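Local atomic coordinates of zinc phosphodiesterase ELAC protein 1 (Homo sapiens, PDB entry 3ZWF), a protein that shows some activity in removing extra 3' nucleotides from tRNA precursors as a two-zinc phosphodiesterase and, in tRNA repair, removes 2',3'-cyclic phosphates from tRNAs cut by ANKZF1. Residues T54-H60 / P88-P94; G250-G254 / K285-S290. One frame throughout, in Å; residues are numbered along the deposited sequence. Where two conformers were deposited one is given.

Interaction 1: residues T54-H60 / P88-P94; sequences TKIFITH and PIEIYGP. With ZN (zinc ion), chain E.
Neighbouring parallel strands of the metallo-beta-lactamase sheet meet here, Lys55, Ile56 and Phe57 lying opposite Glu90, Ile91 and Tyr92, with axes 12° apart. The ladder alternates: Glu90 N gives to Thr54 O, Ile56 N to Glu90 O, Tyr92 N to Ile56 O (2.8 Å) and Ile58 N to Tyr92 O. On one face the Lys55 chain, extended as far as CE, bends at its last torsion (chi4 -62°), which brings NZ to 2.7 Å from Glu90 OE1 in a salt bridge. That oxygen is gripped twice, since Tyr92 OH donates to it at 2.8 Å from the opposite face of the carboxylate. The Phe57 and Tyr92 rings run side by side, planes at 9° but centroids 5.2 Å apart, slid well past each other; Phe57 CE2 comes 3.6 Å from Tyr92 CD1. Helix 69-79 lies in the connection between the two strands, a beta-alpha-beta crossover, and helix 97-107 covers the other face, where Ile56 CB meets Ile91 CG1 at 4.2 Å. Beyond the strand end, His60 ND1 donates to Thr59 OG1 (3.0 Å), also hydrogen-bonded to Asp34; this and the NE2 bond to the chain E zinc (2.3 Å) fix the imidazole's rotation.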
ATOM      1  N   THR A  54       6.473 -18.076  -3.487  1.00 30.88           N
ATOM      2  CA  THR A  54       7.690 -18.216  -4.302  1.00 32.13           C
ATOM      3  C   THR A  54       7.658 -17.448  -5.635  1.00 30.54           C
ATOM      4  O   THR A  54       8.699 -17.190  -6.255  1.00 30.81           O
ATOM      5  CB  THR A  54       7.969 -19.673  -4.617  1.00 33.93           C
ATOM      6  OG1 THR A  54       6.824 -20.234  -5.275  1.00 35.25           O
ATOM      7  CG2 THR A  54       8.222 -20.466  -3.350  1.00 36.05           C
ATOM      8  N   LYS A  55       6.455 -17.104  -6.072  1.00 29.46           N
ATOM      9  CA  LYS A  55       6.258 -16.361  -7.303  1.00 28.66           C
ATOM     10  C   LYS A  55       5.102 -15.390  -7.161  1.00 27.53           C
ATOM     11  O   LYS A  55       4.125 -15.675  -6.481  1.00 27.48           O
ATOM     12  CB  LYS A  55       5.982 -17.304  -8.495  1.00 29.22           C
ATOM     13  CG  LYS A  55       7.065 -18.358  -8.729  1.00 30.54           C
ATOM     14  CD  LYS A  55       6.849 -19.158 -10.013  1.00 31.15           C
ATOM     15  CE  LYS A  55       7.726 -20.416 -10.040  1.00 32.71           C
ATOM     16  NZ  LYS A  55       9.148 -20.067 -10.004  1.00 34.20           N
ATOM     17  N   ILE A  56       5.235 -14.269  -7.859  1.00 26.78           N
ATOM     18  CA  ILE A  56       4.237 -13.227  -7.913  1.00 25.81           C
ATOM     19  C   ILE A  56       4.035 -12.781  -9.345  1.00 25.50           C
ATOM     20  O   ILE A  56       5.007 -12.548 -10.085  1.00 25.74           O
ATOM     21  CB  ILE A  56       4.679 -12.004  -7.000  1.00 25.32           C
ATOM     22  CG1 ILE A  56       4.892 -12.510  -5.566  1.00 25.82           C
ATOM     23  CG2 ILE A  56       3.641 -10.895  -7.024  1.00 24.46           C
ATOM     24  CD1 ILE A  56       5.486 -11.498  -4.605  1.00 25.64           C
ATOM     25  N   PHE A  57       2.784 -12.682  -9.750  1.00 25.12           N
ATOM     26  CA  PHE A  57       2.396 -12.321 -11.090  1.00 24.96           C
ATOM     27  C   PHE A  57       1.494 -11.094 -11.026  1.00 24.17           C
ATOM     28  O   PHE A  57       0.436 -11.144 -10.406  1.00 24.03           O
ATOM     29  CB  PHE A  57       1.639 -13.490 -11.784  1.00 25.52           C
ATOM     30  CG  PHE A  57       2.397 -14.801 -11.809  1.00 26.49           C
ATOM     31  CD1 PHE A  57       2.413 -15.663 -10.722  1.00 26.94           C
ATOM     32  CD2 PHE A  57       3.096 -15.174 -12.959  1.00 27.10           C
ATOM     33  CE1 PHE A  57       3.115 -16.838 -10.742  1.00 27.98           C
ATOM     34  CE2 PHE A  57       3.800 -16.350 -12.982  1.00 28.11           C
ATOM     35  CZ  PHE A  57       3.800 -17.210 -11.897  1.00 28.58           C
ATOM     36  N   ILE A  58       1.874 -10.036 -11.739  1.00 23.93           N
ATOM     37  CA  ILE A  58       1.085  -8.785 -11.760  1.00 23.35           C
ATOM     38  C   ILE A  58       0.463  -8.548 -13.111  1.00 23.47           C
ATOM     39  O   ILE A  58       1.169  -8.557 -14.145  1.00 23.88           O
ATOM     40  CB  ILE A  58       1.989  -7.553 -11.383  1.00 23.13           C
ATOM     41  CG1 ILE A  58       2.640  -7.728 -10.009  1.00 23.13           C
ATOM     42  CG2 ILE A  58       1.177  -6.256 -11.442  1.00 22.71           C
ATOM     43  CD1 ILE A  58       1.671  -7.898  -8.800  1.00 22.87           C
ATOM     44  N   THR A  59      -0.871  -8.429 -13.137  1.00 23.27           N
ATOM     45  CA  THR A  59      -1.637  -8.379 -14.422  1.00 23.55           C
ATOM     46  C   THR A  59      -1.504  -7.044 -15.147  1.00 23.50           C
ATOM     47  O   THR A  59      -1.453  -6.992 -16.353  1.00 23.96           O
ATOM     48  CB  THR A  59      -3.111  -8.637 -14.235  1.00 23.50           C
ATOM     49  OG1 THR A  59      -3.662  -7.681 -13.307  1.00 22.99           O
ATOM     50  CG2 THR A  59      -3.363 -10.077 -13.712  1.00 23.82           C
ATOM     51  N   HIS A  60      -1.375  -5.943 -14.380  1.00 23.08           N
ATOM     52  CA  HIS A  60      -1.279  -4.614 -14.951  1.00 23.16           C
ATOM     53  C   HIS A  60      -0.900  -3.611 -13.885  1.00 22.81           C
ATOM     54  O   HIS A  60      -1.156  -3.867 -12.715  1.00 22.44           O
ATOM     55  CB  HIS A  60      -2.529  -4.186 -15.696  1.00 23.36           C
ATOM     56  CG  HIS A  60      -3.755  -3.948 -14.854  1.00 23.02           C
ATOM     57  ND1 HIS A  60      -4.434  -4.954 -14.179  1.00 22.85           N
ATOM     58  CD2 HIS A  60      -4.538  -2.850 -14.778  1.00 23.03           C
ATOM     59  CE1 HIS A  60      -5.514  -4.436 -13.615  1.00 22.74           C
ATOM     60  NE2 HIS A  60      -5.605  -3.162 -13.963  1.00 22.81           N
ATOM     61  N   PRO A  88      15.172 -17.762  -4.585  1.00 56.95           N
ATOM     62  CA  PRO A  88      14.710 -16.421  -4.917  1.00 55.63           C
ATOM     63  C   PRO A  88      13.215 -16.394  -5.244  1.00 57.42           C
ATOM     64  O   PRO A  88      12.672 -17.388  -5.733  1.00 56.64           O
ATOM     65  CB  PRO A  88      15.535 -16.053  -6.151  1.00 56.49           C
ATOM     66  CG  PRO A  88      15.971 -17.346  -6.731  1.00 64.03           C
ATOM     67  CD  PRO A  88      16.088 -18.305  -5.594  1.00 60.97           C
ATOM     68  N   ILE A  89      12.576 -15.263  -4.955  1.00 41.43           N
ATOM     69  CA  ILE A  89      11.201 -15.001  -5.376  1.00 36.36           C
ATOM     70  C   ILE A  89      11.222 -14.425  -6.812  1.00 32.57           C
ATOM     71  O   ILE A  89      11.916 -13.469  -7.110  1.00 32.88           O
ATOM     72  CB  ILE A  89      10.437 -14.045  -4.419  1.00 37.43           C
ATOM     73  CG1 ILE A  89      10.275 -14.698  -3.042  1.00 36.36           C
ATOM     74  CG2 ILE A  89       9.051 -13.727  -4.981  1.00 33.58           C
ATOM     75  CD1 ILE A  89       9.566 -13.836  -2.010  1.00 35.79           C
ATOM     76  N   GLU A  90      10.424 -15.018  -7.685  1.00 30.79           N
ATOM     77  CA  GLU A  90      10.292 -14.519  -9.056  1.00 29.74           C
ATOM     78  C   GLU A  90       9.059 -13.677  -9.204  1.00 28.40           C
ATOM     79  O   GLU A  90       7.951 -14.099  -8.824  1.00 28.61           O
ATOM     80  CB  GLU A  90      10.177 -15.694 -10.049  1.00 32.23           C
ATOM     81  CG  GLU A  90      11.365 -16.570 -10.027  1.00 35.01           C
ATOM     82  CD  GLU A  90      11.222 -17.767 -10.968  1.00 42.74           C
ATOM     83  OE1 GLU A  90      10.111 -18.048 -11.489  1.00 40.77           O
ATOM     84  OE2 GLU A  90      12.256 -18.424 -11.176  1.00 46.84           O
ATOM     85  N   ILE A  91       9.232 -12.495  -9.778  1.00 27.22           N
ATOM     86  CA  ILE A  91       8.135 -11.578  -9.977  1.00 26.37           C
ATOM     87  C   ILE A  91       7.969 -11.321 -11.464  1.00 26.19           C
ATOM     88  O   ILE A  91       8.929 -10.942 -12.145  1.00 26.55           O
ATOM     89  CB  ILE A  91       8.379 -10.250  -9.215  1.00 25.87           C
ATOM     90  CG1 ILE A  91       8.596 -10.546  -7.735  1.00 26.26           C
ATOM     91  CG2 ILE A  91       7.203  -9.282  -9.449  1.00 25.13           C
ATOM     92  CD1 ILE A  91       8.926  -9.305  -6.867  1.00 26.01           C
ATOM     93  N   TYR A  92       6.769 -11.550 -11.967  1.00 25.99           N
ATOM     94  CA  TYR A  92       6.447 -11.295 -13.369  1.00 25.95           C
ATOM     95  C   TYR A  92       5.458 -10.165 -13.489  1.00 25.24           C
ATOM     96  O   TYR A  92       4.441 -10.168 -12.798  1.00 24.92           O
ATOM     97  CB  TYR A  92       5.833 -12.578 -13.991  1.00 26.54           C
ATOM     98  CG  TYR A  92       6.788 -13.752 -13.977  1.00 27.45           C
ATOM     99  CD1 TYR A  92       6.880 -14.584 -12.866  1.00 27.84           C
ATOM    100  CD2 TYR A  92       7.577 -14.072 -15.101  1.00 28.11           C
ATOM    101  CE1 TYR A  92       7.767 -15.660 -12.850  1.00 28.90           C
ATOM    102  CE2 TYR A  92       8.458 -15.129 -15.074  1.00 29.06           C
ATOM    103  CZ  TYR A  92       8.537 -15.929 -13.952  1.00 29.78           C
ATOM    104  OH  TYR A  92       9.448 -16.987 -13.957  1.00 35.40           O
ATOM    105  N   GLY A  93       5.720  -9.181 -14.333  1.00 25.10           N
ATOM    106  CA  GLY A  93       4.728  -8.129 -14.561  1.00 24.62           C
ATOM    107  C   GLY A  93       5.123  -7.190 -15.670  1.00 24.77           C
ATOM    108  O   GLY A  93       6.136  -7.424 -16.351  1.00 25.25           O
ATOM    109  N   PRO A  94       4.281  -6.198 -15.952  1.00 24.51           N
ATOM    110  CA  PRO A  94       4.574  -5.322 -17.047  1.00 24.84           C
ATOM    111  C   PRO A  94       5.858  -4.515 -16.898  1.00 24.95           C
ATOM    112  O   PRO A  94       6.279  -4.220 -15.800  1.00 24.63           O
ATOM    113  CB  PRO A  94       3.358  -4.393 -17.104  1.00 24.59           C
ATOM    114  CG  PRO A  94       2.310  -5.066 -16.332  1.00 24.21           C
ATOM    115  CD  PRO A  94       2.997  -5.859 -15.310  1.00 24.05           C
TER
HETATM  116 ZN    ZN E1364      -7.305  -1.621 -13.908  1.00 30.12          ZN
HETATM  117  O   HOH W   1      10.293 -19.007  -7.685  1.00 42.65           O
HETATM  118  O   HOH W   2      -7.154  -1.565 -11.853  1.00 28.39           O

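Interaction 2: residues G250-G254 / K285-S290; sequences GDCSG and KEHGHS. With ZN (zinc ion), chain E; ZN (zinc ion), chain D; PO4 (phosphate ion), chain F.
Chi1 of -64° at Asp251 and -72° at His289 sets each CG anti to its own carbonyl carbon, and the two side chains converge on the dinuclear zinc site of the metallo-beta-lactamase fold. Asp251 OD2 bridges the metals, 2.4 Å from the zinc ion of chain E and 2.2 Å from that of chain D. It also lies 3.5 Å from His289 CE1, near the imidazole plane at the ring edge. From that same ring, NE2 donates to O4 of the bound phosphate at 2.6 Å with an N-H...O angle of 162°, while ND1 is held by Glu273, a second-shell carboxylate that fixes the ring's rotation and that also accepts from Cys252 N. The phosphate, probably from the crystallisation liquor, puts O1 on one zinc and O3 on the other. His289 follows helix 281-286, which a Schellman motif closes: Gly288, its C-prime residue with a positive phi, sends its N to Lys285 O at 3.0 Å. Further from the metals, Ser253 CA makes a C-H...O contact with His289 O. Ser290 OG donates to Cys252 O at 2.7 Å, approaching from above the carbonyl plane.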
ATOM      1  N   GLY A 250      -6.401 -10.475 -15.761  1.00 24.88           N
ATOM      2  CA  GLY A 250      -6.463  -9.094 -15.240  1.00 24.30           C
ATOM      3  C   GLY A 250      -7.683  -8.330 -15.742  1.00 24.36           C
ATOM      4  O   GLY A 250      -8.474  -8.816 -16.584  1.00 24.85           O
ATOM      5  N   ASP A 251      -7.842  -7.115 -15.220  1.00 23.98           N
ATOM      6  CA  ASP A 251      -8.902  -6.208 -15.659  1.00 24.13           C
ATOM      7  C   ASP A 251      -8.857  -6.128 -17.182  1.00 24.69           C
ATOM      8  O   ASP A 251      -7.804  -6.039 -17.795  1.00 24.82           O
ATOM      9  CB  ASP A 251      -8.691  -4.792 -15.169  1.00 23.86           C
ATOM     10  CG  ASP A 251      -8.750  -4.654 -13.634  1.00 23.45           C
ATOM     11  OD1 ASP A 251      -8.937  -5.640 -12.906  1.00 23.38           O
ATOM     12  OD2 ASP A 251      -8.559  -3.503 -13.158  1.00 23.34           O
ATOM     13  N   CYS A 252     -10.040  -6.145 -17.774  1.00 25.13           N
ATOM     14  CA  CYS A 252     -10.168  -6.125 -19.242  1.00 25.88           C
ATOM     15  C   CYS A 252     -11.617  -5.934 -19.674  1.00 26.38           C
ATOM     16  O   CYS A 252     -12.540  -6.246 -18.945  1.00 26.19           O
ATOM     17  CB  CYS A 252      -9.634  -7.428 -19.847  1.00 26.27           C
ATOM     18  SG  CYS A 252     -10.549  -8.908 -19.499  1.00 28.33           S
ATOM     19  N   SER A 253     -11.737  -5.472 -20.914  1.00 28.11           N
ATOM     20  CA  SER A 253     -12.979  -5.395 -21.676  0.50 29.25           C
ATOM     21  C   SER A 253     -12.972  -6.407 -22.829  1.00 29.65           C
ATOM     22  O   SER A 253     -13.947  -6.510 -23.584  1.00 30.65           O
ATOM     23  CB  SER A 253     -13.126  -3.985 -22.249  0.50 32.65           C
ATOM     24  OG  SER A 253     -14.368  -3.805 -22.896  0.50 40.17           O
ATOM     25  N   GLY A 254     -11.867  -7.125 -22.965  1.00 29.29           N
ATOM     26  CA  GLY A 254     -11.711  -8.134 -24.009  1.00 30.79           C
ATOM     27  C   GLY A 254     -10.278  -8.651 -24.098  1.00 31.32           C
ATOM     28  O   GLY A 254      -9.378  -8.194 -23.381  1.00 30.32           O
ATOM     29  N   LYS A 285     -17.261  -0.925 -20.468  1.00 30.76           N
ATOM     30  CA  LYS A 285     -16.355  -0.950 -21.617  1.00 32.81           C
ATOM     31  C   LYS A 285     -15.560   0.338 -21.705  1.00 35.20           C
ATOM     32  O   LYS A 285     -14.379   0.316 -22.006  1.00 33.21           O
ATOM     33  CB  LYS A 285     -17.132  -1.188 -22.916  1.00 34.84           C
ATOM     34  CG  LYS A 285     -17.696  -2.583 -23.050  1.00 36.15           C
ATOM     35  CD  LYS A 285     -18.479  -2.712 -24.332  1.00 39.38           C
ATOM     36  CE  LYS A 285     -19.013  -4.125 -24.554  1.00 41.78           C
ATOM     37  NZ  LYS A 285     -20.079  -4.116 -25.589  1.00 47.92           N
ATOM     38  N   GLU A 286     -16.220   1.458 -21.419  1.00 35.74           N
ATOM     39  CA  GLU A 286     -15.553   2.785 -21.377  1.00 35.72           C
ATOM     40  C   GLU A 286     -14.332   2.778 -20.450  1.00 34.63           C
ATOM     41  O   GLU A 286     -13.328   3.426 -20.739  1.00 34.33           O
ATOM     42  CB  GLU A 286     -16.540   3.890 -20.972  1.00 39.28           C
ATOM     43  N   HIS A 287     -14.419   2.043 -19.349  1.00 30.92           N
ATOM     44  CA  HIS A 287     -13.338   1.940 -18.374  1.00 31.22           C
ATOM     45  C   HIS A 287     -12.463   0.708 -18.519  1.00 28.89           C
ATOM     46  O   HIS A 287     -11.682   0.402 -17.610  1.00 29.61           O
ATOM     47  CB  HIS A 287     -13.884   2.027 -16.959  1.00 32.78           C
ATOM     48  CG  HIS A 287     -14.398   3.383 -16.610  1.00 44.41           C
ATOM     49  ND1 HIS A 287     -15.717   3.744 -16.776  1.00 46.95           N
ATOM     50  CD2 HIS A 287     -13.760   4.487 -16.149  1.00 52.01           C
ATOM     51  CE1 HIS A 287     -15.878   5.001 -16.402  1.00 45.91           C
ATOM     52  NE2 HIS A 287     -14.704   5.478 -16.031  1.00 48.08           N
ATOM     53  N   GLY A 288     -12.597   0.009 -19.641  1.00 27.40           N
ATOM     54  CA  GLY A 288     -11.793  -1.207 -19.902  1.00 26.93           C
ATOM     55  C   GLY A 288     -12.148  -2.386 -19.012  1.00 26.34           C
ATOM     56  O   GLY A 288     -11.296  -3.235 -18.674  1.00 25.96           O
ATOM     57  N   HIS A 289     -13.434  -2.450 -18.652  1.00 26.40           N
ATOM     58  CA  HIS A 289     -13.952  -3.472 -17.766  1.00 25.97           C
ATOM     59  C   HIS A 289     -14.983  -4.370 -18.486  1.00 26.55           C
ATOM     60  O   HIS A 289     -15.395  -4.085 -19.608  1.00 27.31           O
ATOM     61  CB  HIS A 289     -14.550  -2.852 -16.493  1.00 25.64           C
ATOM     62  CG  HIS A 289     -13.512  -2.305 -15.554  1.00 25.08           C
ATOM     63  ND1 HIS A 289     -12.414  -3.035 -15.162  1.00 24.93           N
ATOM     64  CD2 HIS A 289     -13.415  -1.110 -14.914  1.00 27.02           C
ATOM     65  CE1 HIS A 289     -11.669  -2.308 -14.342  1.00 25.19           C
ATOM     66  NE2 HIS A 289     -12.239  -1.121 -14.192  1.00 25.22           N
ATOM     67  N   SER A 290     -15.375  -5.403 -17.758  1.00 26.29           N
ATOM     68  CA  SER A 290     -16.373  -6.399 -18.207  1.00 26.85           C
ATOM     69  C   SER A 290     -17.565  -6.472 -17.262  1.00 26.79           C
ATOM     70  O   SER A 290     -17.527  -6.074 -16.079  1.00 26.28           O
ATOM     71  CB  SER A 290     -15.715  -7.765 -18.275  1.00 26.82           C
ATOM     72  OG  SER A 290     -14.754  -7.809 -19.301  1.00 27.10           O
TER
HETATM   73 ZN    ZN E1364      -7.305  -1.621 -13.908  1.00 30.12          ZN
HETATM   74 ZN    ZN D1363      -8.547  -3.009 -11.034  0.90 26.97          ZN
HETATM   75  P   PO4 F1365      -9.817  -0.197 -12.185  1.00 29.50           P
HETATM   76  O1  PO4 F1365      -9.146  -0.503 -13.549  1.00 26.45           O
HETATM   77  O2  PO4 F1365      -8.824   0.881 -11.500  1.00 24.35           O
HETATM   78  O3  PO4 F1365      -9.772  -1.362 -11.281  1.00 35.68           O
HETATM   79  O4  PO4 F1365     -11.112   0.474 -12.486  1.00 39.19           O
HETATM   80  O   HOH W   2      -7.154  -1.565 -11.853  1.00 28.39           O

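Interactions 1 and 2 lie on opposite sides of the chain's centre, their centres about 22 Å apart, yet their ends converge on the zinc ion of chain E. There His60 NE2, at the end of 54-60, sits 3.1 Å from Asp251 OD2 of 250-254 as a fellow ligand, and the Thr59 side chain packs on Gly250, CB 3.5 Å from CA. His62 and His180 complete the protein ligands of this zinc; Asp64, His65 and His311 join Asp251 on the other. One water bridges the metals, 2.1 Å from the chain E zinc and 2.2 Å from the other. The loop leaving strand 53-57 supplies one ligand, interaction 2 the bridging carboxylate and His289, which with Arg181 holds the phosphate.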